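Local atomic coordinates of twitching motility protein PilT (Aquifex aeolicus, PDB entry 2EYU), a protein that probably acts as an ATP-driven motor of the P-loop NTPase superfamily that retracts type IV pili and so powers twitching motility. Residues L11-L20 / V179-P187; T132-V143 / L158-R169. The protein carries 1 engineered substitution. All blocks are in the same frame, centred on the assembly; numbering follows the deposited sequence.

Contact 1: residues L11-L20 / V179-P187. Engineered in segment 179-187: G183 (natural residue Glu).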
# COMPACT_ATOMS: atom_id res chain seq x y z
N LEU A 11 10.98 8.02 -6.68
CA LEU A 11 10.39 7.62 -5.40
C LEU A 11 11.37 6.89 -4.51
O LEU A 11 11.33 6.95 -3.28
CB LEU A 11 9.15 6.76 -5.68
CG LEU A 11 7.82 7.23 -5.09
CD1 LEU A 11 7.58 8.71 -5.30
CD2 LEU A 11 6.66 6.43 -5.69
N GLY A 12 12.32 6.13 -5.07
CA GLY A 12 13.21 5.41 -4.16
C GLY A 12 12.61 4.04 -3.83
O GLY A 12 13.08 3.35 -2.93
N LEU A 13 11.58 3.68 -4.58
CA LEU A 13 10.93 2.39 -4.50
C LEU A 13 11.36 1.56 -5.71
O LEU A 13 11.64 2.12 -6.77
CB LEU A 13 9.41 2.54 -4.48
CG LEU A 13 8.84 3.23 -3.23
CD1 LEU A 13 7.51 3.88 -3.55
CD2 LEU A 13 8.72 2.23 -2.08
N PRO A 14 11.44 0.25 -5.58
CA PRO A 14 11.92 -0.57 -6.70
C PRO A 14 10.79 -0.94 -7.67
O PRO A 14 9.62 -0.99 -7.31
CB PRO A 14 12.47 -1.81 -5.99
CG PRO A 14 12.25 -1.60 -4.53
CD PRO A 14 11.15 -0.58 -4.40
N ASP A 15 11.22 -1.17 -8.90
CA ASP A 15 10.47 -1.49 -10.09
C ASP A 15 9.31 -2.44 -9.85
O ASP A 15 8.22 -2.22 -10.39
CB ASP A 15 11.38 -2.13 -11.15
CG ASP A 15 12.65 -1.36 -11.46
OD1 ASP A 15 13.60 -1.98 -12.00
OD2 ASP A 15 12.72 -0.15 -11.17
N LYS A 16 9.47 -3.50 -9.08
CA LYS A 16 8.35 -4.44 -8.99
C LYS A 16 7.08 -3.83 -8.41
O LYS A 16 6.00 -4.40 -8.60
CB LYS A 16 8.75 -5.68 -8.17
CG LYS A 16 7.72 -6.04 -7.12
CD LYS A 16 8.00 -7.42 -6.53
CE LYS A 16 7.02 -8.46 -7.05
NZ LYS A 16 6.98 -8.49 -8.55
N VAL A 17 7.16 -2.71 -7.71
CA VAL A 17 5.96 -2.08 -7.15
C VAL A 17 5.08 -1.55 -8.27
O VAL A 17 3.85 -1.62 -8.26
CB VAL A 17 6.33 -0.94 -6.18
CG1 VAL A 17 5.12 -0.08 -5.90
CG2 VAL A 17 6.91 -1.48 -4.89
N LEU A 18 5.72 -0.95 -9.27
CA LEU A 18 5.00 -0.47 -10.45
C LEU A 18 4.43 -1.60 -11.29
O LEU A 18 3.48 -1.47 -12.07
CB LEU A 18 5.99 0.37 -11.27
CG LEU A 18 5.48 1.60 -12.02
CD1 LEU A 18 4.62 2.50 -11.16
CD2 LEU A 18 6.67 2.39 -12.58
N GLU A 19 4.97 -2.82 -11.21
CA GLU A 19 4.36 -3.90 -11.99
C GLU A 19 2.95 -4.21 -11.51
O GLU A 19 2.11 -4.78 -12.22
CB GLU A 19 5.20 -5.16 -11.81
CG GLU A 19 6.39 -5.32 -12.73
CD GLU A 19 7.19 -6.53 -12.24
OE1 GLU A 19 6.53 -7.46 -11.73
OE2 GLU A 19 8.43 -6.51 -12.37
N LEU A 20 2.73 -3.84 -10.25
CA LEU A 20 1.45 -4.01 -9.59
C LEU A 20 0.37 -3.27 -10.36
O LEU A 20 -0.78 -3.68 -10.51
CB LEU A 20 1.48 -3.49 -8.15
CG LEU A 20 2.16 -4.37 -7.08
CD1 LEU A 20 3.46 -4.95 -7.57
CD2 LEU A 20 2.36 -3.56 -5.81
N VAL A 179 14.76 10.60 2.53
CA VAL A 179 14.77 9.32 1.80
C VAL A 179 13.55 8.49 2.22
O VAL A 179 13.17 8.54 3.39
CB VAL A 179 16.03 8.50 2.05
CG1 VAL A 179 16.09 8.09 3.51
CG2 VAL A 179 16.04 7.30 1.12
N LEU A 180 13.01 7.77 1.24
CA LEU A 180 11.91 6.85 1.52
C LEU A 180 12.43 5.53 2.07
O LEU A 180 13.23 4.89 1.37
CB LEU A 180 11.07 6.55 0.27
CG LEU A 180 9.56 6.58 0.51
CD1 LEU A 180 8.96 7.88 0.00
CD2 LEU A 180 8.90 5.37 -0.13
N ALA A 181 11.95 5.19 3.25
CA ALA A 181 12.13 3.91 3.91
C ALA A 181 10.78 3.17 3.80
O ALA A 181 9.74 3.79 4.07
CB ALA A 181 12.58 4.09 5.35
N TYR A 182 10.83 1.93 3.35
CA TYR A 182 9.63 1.16 3.05
C TYR A 182 9.79 -0.30 3.46
O TYR A 182 10.92 -0.80 3.48
CB TYR A 182 9.31 1.18 1.54
CG TYR A 182 10.45 0.67 0.67
CD1 TYR A 182 10.58 -0.65 0.28
CD2 TYR A 182 11.42 1.55 0.20
CE1 TYR A 182 11.63 -1.05 -0.52
CE2 TYR A 182 12.48 1.16 -0.59
CZ TYR A 182 12.57 -0.16 -0.96
OH TYR A 182 13.61 -0.58 -1.75
N GLY A 183 8.65 -0.91 3.73
CA GLY A 183 8.50 -2.35 3.88
C GLY A 183 7.69 -2.84 2.68
O GLY A 183 6.91 -2.05 2.14
N LEU A 184 7.84 -4.06 2.20
CA LEU A 184 7.06 -4.40 0.98
C LEU A 184 6.67 -5.87 1.04
O LEU A 184 7.50 -6.74 1.32
CB LEU A 184 7.89 -4.04 -0.23
CG LEU A 184 7.45 -4.37 -1.65
CD1 LEU A 184 6.22 -3.59 -2.07
CD2 LEU A 184 8.58 -4.11 -2.64
N LEU A 185 5.41 -6.16 0.78
CA LEU A 185 4.92 -7.54 0.80
C LEU A 185 4.07 -7.75 -0.46
O LEU A 185 2.93 -7.27 -0.54
CB LEU A 185 4.07 -7.85 2.02
CG LEU A 185 3.36 -9.21 2.02
CD1 LEU A 185 4.35 -10.34 1.76
CD2 LEU A 185 2.64 -9.47 3.33
N ILE A 186 4.64 -8.44 -1.42
CA ILE A 186 3.85 -8.77 -2.62
C ILE A 186 3.75 -10.29 -2.66
O ILE A 186 4.70 -10.93 -3.10
CB ILE A 186 4.47 -8.17 -3.87
CG1 ILE A 186 4.33 -6.64 -3.91
CG2 ILE A 186 3.92 -8.71 -5.20
CD1 ILE A 186 5.20 -6.03 -4.98
N PRO A 187 2.59 -10.75 -2.20
CA PRO A 187 2.40 -12.16 -1.88
C PRO A 187 2.79 -12.98 -3.12
O PRO A 187 2.67 -12.46 -4.23
CB PRO A 187 0.93 -12.27 -1.53
CG PRO A 187 0.49 -10.90 -1.19
CD PRO A 187 1.37 -9.96 -1.96

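Contact 2: residues T132-V143 / L158-R169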
# COMPACT_ATOMS: atom_id res chain seq x y z
N THR A 132 -1.45 2.34 9.23
CA THR A 132 -0.64 1.32 9.90
C THR A 132 0.82 1.42 9.50
O THR A 132 1.16 1.93 8.43
CB THR A 132 -1.16 -0.09 9.53
OG1 THR A 132 -1.25 -0.16 8.10
CG2 THR A 132 -2.56 -0.32 10.08
N ASN A 133 1.70 0.92 10.37
CA ASN A 133 3.13 1.15 10.14
C ASN A 133 3.82 -0.00 9.44
O ASN A 133 4.93 0.21 8.94
CB ASN A 133 3.81 1.44 11.49
CG ASN A 133 4.07 2.93 11.63
OD1 ASN A 133 4.99 3.37 12.32
ND2 ASN A 133 3.24 3.72 10.95
N THR A 134 3.22 -1.19 9.43
CA THR A 134 3.91 -2.39 8.96
C THR A 134 3.03 -3.26 8.09
O THR A 134 1.80 -3.17 8.14
CB THR A 134 4.37 -3.15 10.23
OG1 THR A 134 5.62 -2.54 10.65
CG2 THR A 134 4.66 -4.61 10.02
N ALA A 135 3.61 -4.12 7.26
CA ALA A 135 2.80 -4.95 6.38
C ALA A 135 1.90 -5.84 7.23
O ALA A 135 0.76 -6.08 6.85
CB ALA A 135 3.69 -5.76 5.45
N ILE A 136 2.46 -6.29 8.35
CA ILE A 136 1.76 -7.18 9.27
C ILE A 136 0.63 -6.46 10.00
O ILE A 136 -0.47 -7.00 10.16
CB ILE A 136 2.72 -7.75 10.33
CG1 ILE A 136 3.90 -8.54 9.77
CG2 ILE A 136 1.96 -8.56 11.36
CD1 ILE A 136 5.10 -8.54 10.69
N ASP A 137 0.89 -5.24 10.48
CA ASP A 137 -0.19 -4.56 11.22
C ASP A 137 -1.35 -4.27 10.28
O ASP A 137 -2.51 -4.16 10.67
CB ASP A 137 0.26 -3.24 11.83
CG ASP A 137 1.56 -3.33 12.59
OD1 ASP A 137 2.28 -2.30 12.66
OD2 ASP A 137 1.86 -4.42 13.11
N THR A 138 -0.96 -4.09 9.02
CA THR A 138 -1.89 -3.74 7.95
C THR A 138 -2.96 -4.81 7.79
O THR A 138 -4.15 -4.50 7.68
CB THR A 138 -1.12 -3.51 6.65
OG1 THR A 138 -0.44 -2.24 6.78
CG2 THR A 138 -2.05 -3.43 5.45
N ILE A 139 -2.46 -6.04 7.84
CA ILE A 139 -3.34 -7.21 7.70
C ILE A 139 -4.24 -7.37 8.90
O ILE A 139 -5.42 -7.68 8.80
CB ILE A 139 -2.50 -8.49 7.47
CG1 ILE A 139 -1.72 -8.39 6.17
CG2 ILE A 139 -3.39 -9.73 7.54
CD1 ILE A 139 -0.66 -9.47 5.99
N HIS A 140 -3.69 -7.11 10.08
CA HIS A 140 -4.49 -7.19 11.30
C HIS A 140 -5.55 -6.10 11.40
O HIS A 140 -6.67 -6.30 11.89
CB HIS A 140 -3.51 -7.06 12.47
CG HIS A 140 -2.75 -8.32 12.74
ND1 HIS A 140 -3.35 -9.55 12.92
CD2 HIS A 140 -1.43 -8.54 12.89
CE1 HIS A 140 -2.44 -10.47 13.15
NE2 HIS A 140 -1.25 -9.88 13.13
N ARG A 141 -5.22 -4.89 10.96
CA ARG A 141 -6.23 -3.83 10.98
C ARG A 141 -7.37 -4.16 10.04
O ARG A 141 -8.56 -4.00 10.35
CB ARG A 141 -5.61 -2.49 10.59
CG ARG A 141 -6.62 -1.40 10.28
CD ARG A 141 -6.78 -0.39 11.39
NE ARG A 141 -5.56 0.18 11.90
CZ ARG A 141 -5.13 1.43 11.84
NH1 ARG A 141 -5.83 2.39 11.25
NH2 ARG A 141 -3.95 1.75 12.38
N ILE A 142 -7.01 -4.65 8.86
CA ILE A 142 -8.04 -4.97 7.87
C ILE A 142 -8.94 -6.06 8.44
O ILE A 142 -10.16 -5.91 8.44
CB ILE A 142 -7.46 -5.41 6.52
CG1 ILE A 142 -6.86 -4.25 5.71
CG2 ILE A 142 -8.52 -6.14 5.71
CD1 ILE A 142 -7.86 -3.11 5.59
N VAL A 143 -8.35 -7.15 8.94
CA VAL A 143 -9.20 -8.25 9.40
C VAL A 143 -9.96 -7.93 10.68
O VAL A 143 -11.15 -8.21 10.80
CB VAL A 143 -8.33 -9.50 9.63
CG1 VAL A 143 -9.13 -10.56 10.37
CG2 VAL A 143 -7.80 -9.99 8.29
N LEU A 158 -8.47 -11.91 1.51
CA LEU A 158 -7.23 -11.19 1.30
C LEU A 158 -6.19 -12.12 0.68
O LEU A 158 -5.45 -11.69 -0.20
CB LEU A 158 -6.64 -10.65 2.61
CG LEU A 158 -6.97 -9.23 3.05
CD1 LEU A 158 -6.46 -9.01 4.47
CD2 LEU A 158 -6.38 -8.20 2.09
N SER A 159 -6.15 -13.37 1.17
CA SER A 159 -5.11 -14.26 0.66
C SER A 159 -5.20 -14.43 -0.85
O SER A 159 -4.18 -14.74 -1.48
CB SER A 159 -5.15 -15.61 1.38
OG SER A 159 -6.16 -16.47 0.85
N PHE A 160 -6.40 -14.27 -1.42
CA PHE A 160 -6.54 -14.43 -2.87
C PHE A 160 -6.54 -13.11 -3.63
O PHE A 160 -6.28 -13.05 -4.83
CB PHE A 160 -7.86 -15.10 -3.22
CG PHE A 160 -7.97 -16.58 -2.91
CD1 PHE A 160 -7.55 -17.50 -3.85
CD2 PHE A 160 -8.49 -16.97 -1.70
CE1 PHE A 160 -7.67 -18.85 -3.53
CE2 PHE A 160 -8.62 -18.31 -1.39
CZ PHE A 160 -8.20 -19.24 -2.33
N ILE A 161 -6.87 -12.00 -2.96
CA ILE A 161 -7.07 -10.78 -3.75
C ILE A 161 -6.02 -9.71 -3.43
O ILE A 161 -5.90 -8.81 -4.28
CB ILE A 161 -8.48 -10.21 -3.56
CG1 ILE A 161 -8.71 -9.58 -2.17
CG2 ILE A 161 -9.54 -11.27 -3.82
CD1 ILE A 161 -9.79 -8.52 -2.16
N LEU A 162 -5.31 -9.83 -2.33
CA LEU A 162 -4.21 -8.93 -1.98
C LEU A 162 -3.11 -8.96 -3.03
O LEU A 162 -2.57 -10.02 -3.36
CB LEU A 162 -3.64 -9.27 -0.59
CG LEU A 162 -2.60 -8.30 -0.03
CD1 LEU A 162 -3.11 -6.87 0.03
CD2 LEU A 162 -2.15 -8.76 1.35
N GLN A 163 -2.75 -7.81 -3.57
CA GLN A 163 -1.75 -7.71 -4.63
C GLN A 163 -0.43 -7.20 -4.10
O GLN A 163 0.67 -7.55 -4.51
CB GLN A 163 -2.27 -6.76 -5.72
CG GLN A 163 -3.47 -7.39 -6.44
CD GLN A 163 -3.24 -8.88 -6.60
OE1 GLN A 163 -2.42 -9.28 -7.43
NE2 GLN A 163 -3.94 -9.68 -5.82
N GLY A 164 -0.54 -6.31 -3.11
CA GLY A 164 0.76 -5.78 -2.62
C GLY A 164 0.48 -4.84 -1.46
O GLY A 164 -0.55 -4.15 -1.43
N ILE A 165 1.39 -4.76 -0.51
CA ILE A 165 1.19 -3.65 0.43
C ILE A 165 2.57 -3.01 0.67
O ILE A 165 3.51 -3.77 0.87
CB ILE A 165 0.51 -4.01 1.76
CG1 ILE A 165 1.45 -3.86 2.96
CG2 ILE A 165 -0.15 -5.37 1.73
CD1 ILE A 165 1.23 -2.59 3.73
N ILE A 166 2.60 -1.69 0.58
CA ILE A 166 3.78 -0.88 0.80
C ILE A 166 3.64 -0.09 2.10
O ILE A 166 2.66 0.66 2.17
CB ILE A 166 3.96 0.16 -0.33
CG1 ILE A 166 3.72 -0.38 -1.74
CG2 ILE A 166 5.32 0.82 -0.22
CD1 ILE A 166 4.19 0.58 -2.80
N SER A 167 4.55 -0.26 3.04
CA SER A 167 4.59 0.51 4.28
C SER A 167 5.67 1.58 4.15
O SER A 167 6.83 1.21 4.00
CB SER A 167 4.91 -0.41 5.46
OG SER A 167 3.78 -0.68 6.26
N GLN A 168 5.38 2.88 4.18
CA GLN A 168 6.43 3.86 3.90
C GLN A 168 6.75 4.75 5.10
O GLN A 168 5.88 5.01 5.91
CB GLN A 168 6.04 4.80 2.76
CG GLN A 168 6.16 4.28 1.34
CD GLN A 168 5.25 5.08 0.40
OE1 GLN A 168 5.28 6.31 0.49
NE2 GLN A 168 4.44 4.40 -0.38
N ARG A 169 7.99 5.22 5.12
CA ARG A 169 8.39 6.30 6.00
C ARG A 169 9.42 7.16 5.24
O ARG A 169 10.22 6.62 4.47
CB ARG A 169 8.97 5.80 7.31
CG ARG A 169 8.91 6.82 8.44
CD ARG A 169 9.44 6.22 9.73
NE ARG A 169 8.36 5.62 10.52
CZ ARG A 169 8.19 5.79 11.82
NH1 ARG A 169 9.04 6.53 12.52
NH2 ARG A 169 7.18 5.20 12.44

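Contact 1: residues L11-L20 / V179-P187
One face of strand 179-185, in the antiparallel part of the PilT sheet, is packed by the N-terminal segment 11-20, where L13, P14, K16, V17 and L20 meet L180, Y182, L184 and I186. No hydrogen bond joins the two segments; the 483 Å² they bury rests largely on apolar side chains. L13 does double duty. With its CG anti to the carbonyl carbon (chi1 -66°), it brings CD2 over one face of the Y182 ring, 3.9 Å from the centroid and 28° off the normal, a CH-pi contact. The same CD2 methyl lies 3.7 Å from L180 CD2, wedged between two residues of the strand. P14 approaches that ring obliquely near its phenol end, P14 CG standing 3.3 Å from Y182 OH.

L180, Y182 and L184 all point toward segment 11-20, while A181 points away and touches M219 and L223 of helix 219-228, so this β-strand turns one face to segment 11-20 and, at A181, the other to that helix. The engineered G183, Glu in the natural sequence, makes no contact here. Beyond the tyrosine, V17 CG2 meets L184 CD1 at 3.6 Å. V17 also touches I166 on the adjacent strand and M45 of helix 38-52, placing it between sheet and helix.

Past the end of the strand, the I186 CD1 methyl is met by two residues four apart in sequence, K16 and L20. L20 reaches it tip to tip, L20 CD2 lying 3.9 Å from I186 CD1, and K16 lays its aliphatic chain on the same methyl while K16 CE rests 3.6 Å from I186 CG2. Bends at chi3 and chi4 turn the lysine's amine back to its own segment, where K16 NZ forms a salt bridge with E19 OE1 at 3.4 Å.

Contact 2: residues T132-V143 / L158-R169
R169 and N133 make a side-chain hydrogen bond across the contact: R169 NH2 donates to N133 OD1 at 2.9 Å, with an N-H...O angle of 137°. The acceptor lies at the edge of the guanidinium, near its plane, although the amide and guanidinium planes are turned 76° apart. Two residues back along the strand, S167 OG sits 3.0 Å from N133 O, a weak and unsettled bond; its stronger partner is T31 on the neighbouring strand. Apolar contacts follow. I165 lays CG1 against A135 CB and sends CD1 tip to tip toward T138, 3.5 Å from T138 OG1. At the far end L158 CD1 meets I142 CG2 at 3.7 Å.

T138 is itself held from behind. Its OG1, anti to the carbonyl carbon, donates to T134 O at 2.8 Å and receives a bond from T132 OG1 at 2.6 Å. T138 N reaches T134 O from the opposite face of that carbonyl, so two donors from T138 hold T134 O at the helix start. The axes of helix 135-143 and strand 162-169 approach to 8.8 Å, with 118° between their directions; the helix is one of those covering the central sheet of a P-loop NTPase domain.

Overall arrangement
The two contacts, with centres about 13 Å apart, meet through neighbouring antiparallel strands of one sheet: strand 162-171 of contact 2 and strand 179-185 of contact 1. Probable backbone bonds join them, G183 N to S167 O at 2.8 Å being one. They use opposite faces of strand 162-171: I165 and S167 point toward segment 132-143, whereas I166 and Q168 point away from it, and V17 CG1 packs 3.3 Å from I166 CD1. Both approach the probable Walker A loop (G32, G37, K38, S39): N133 touches residues of this pattern, while the side chain of L180 comes near without contact.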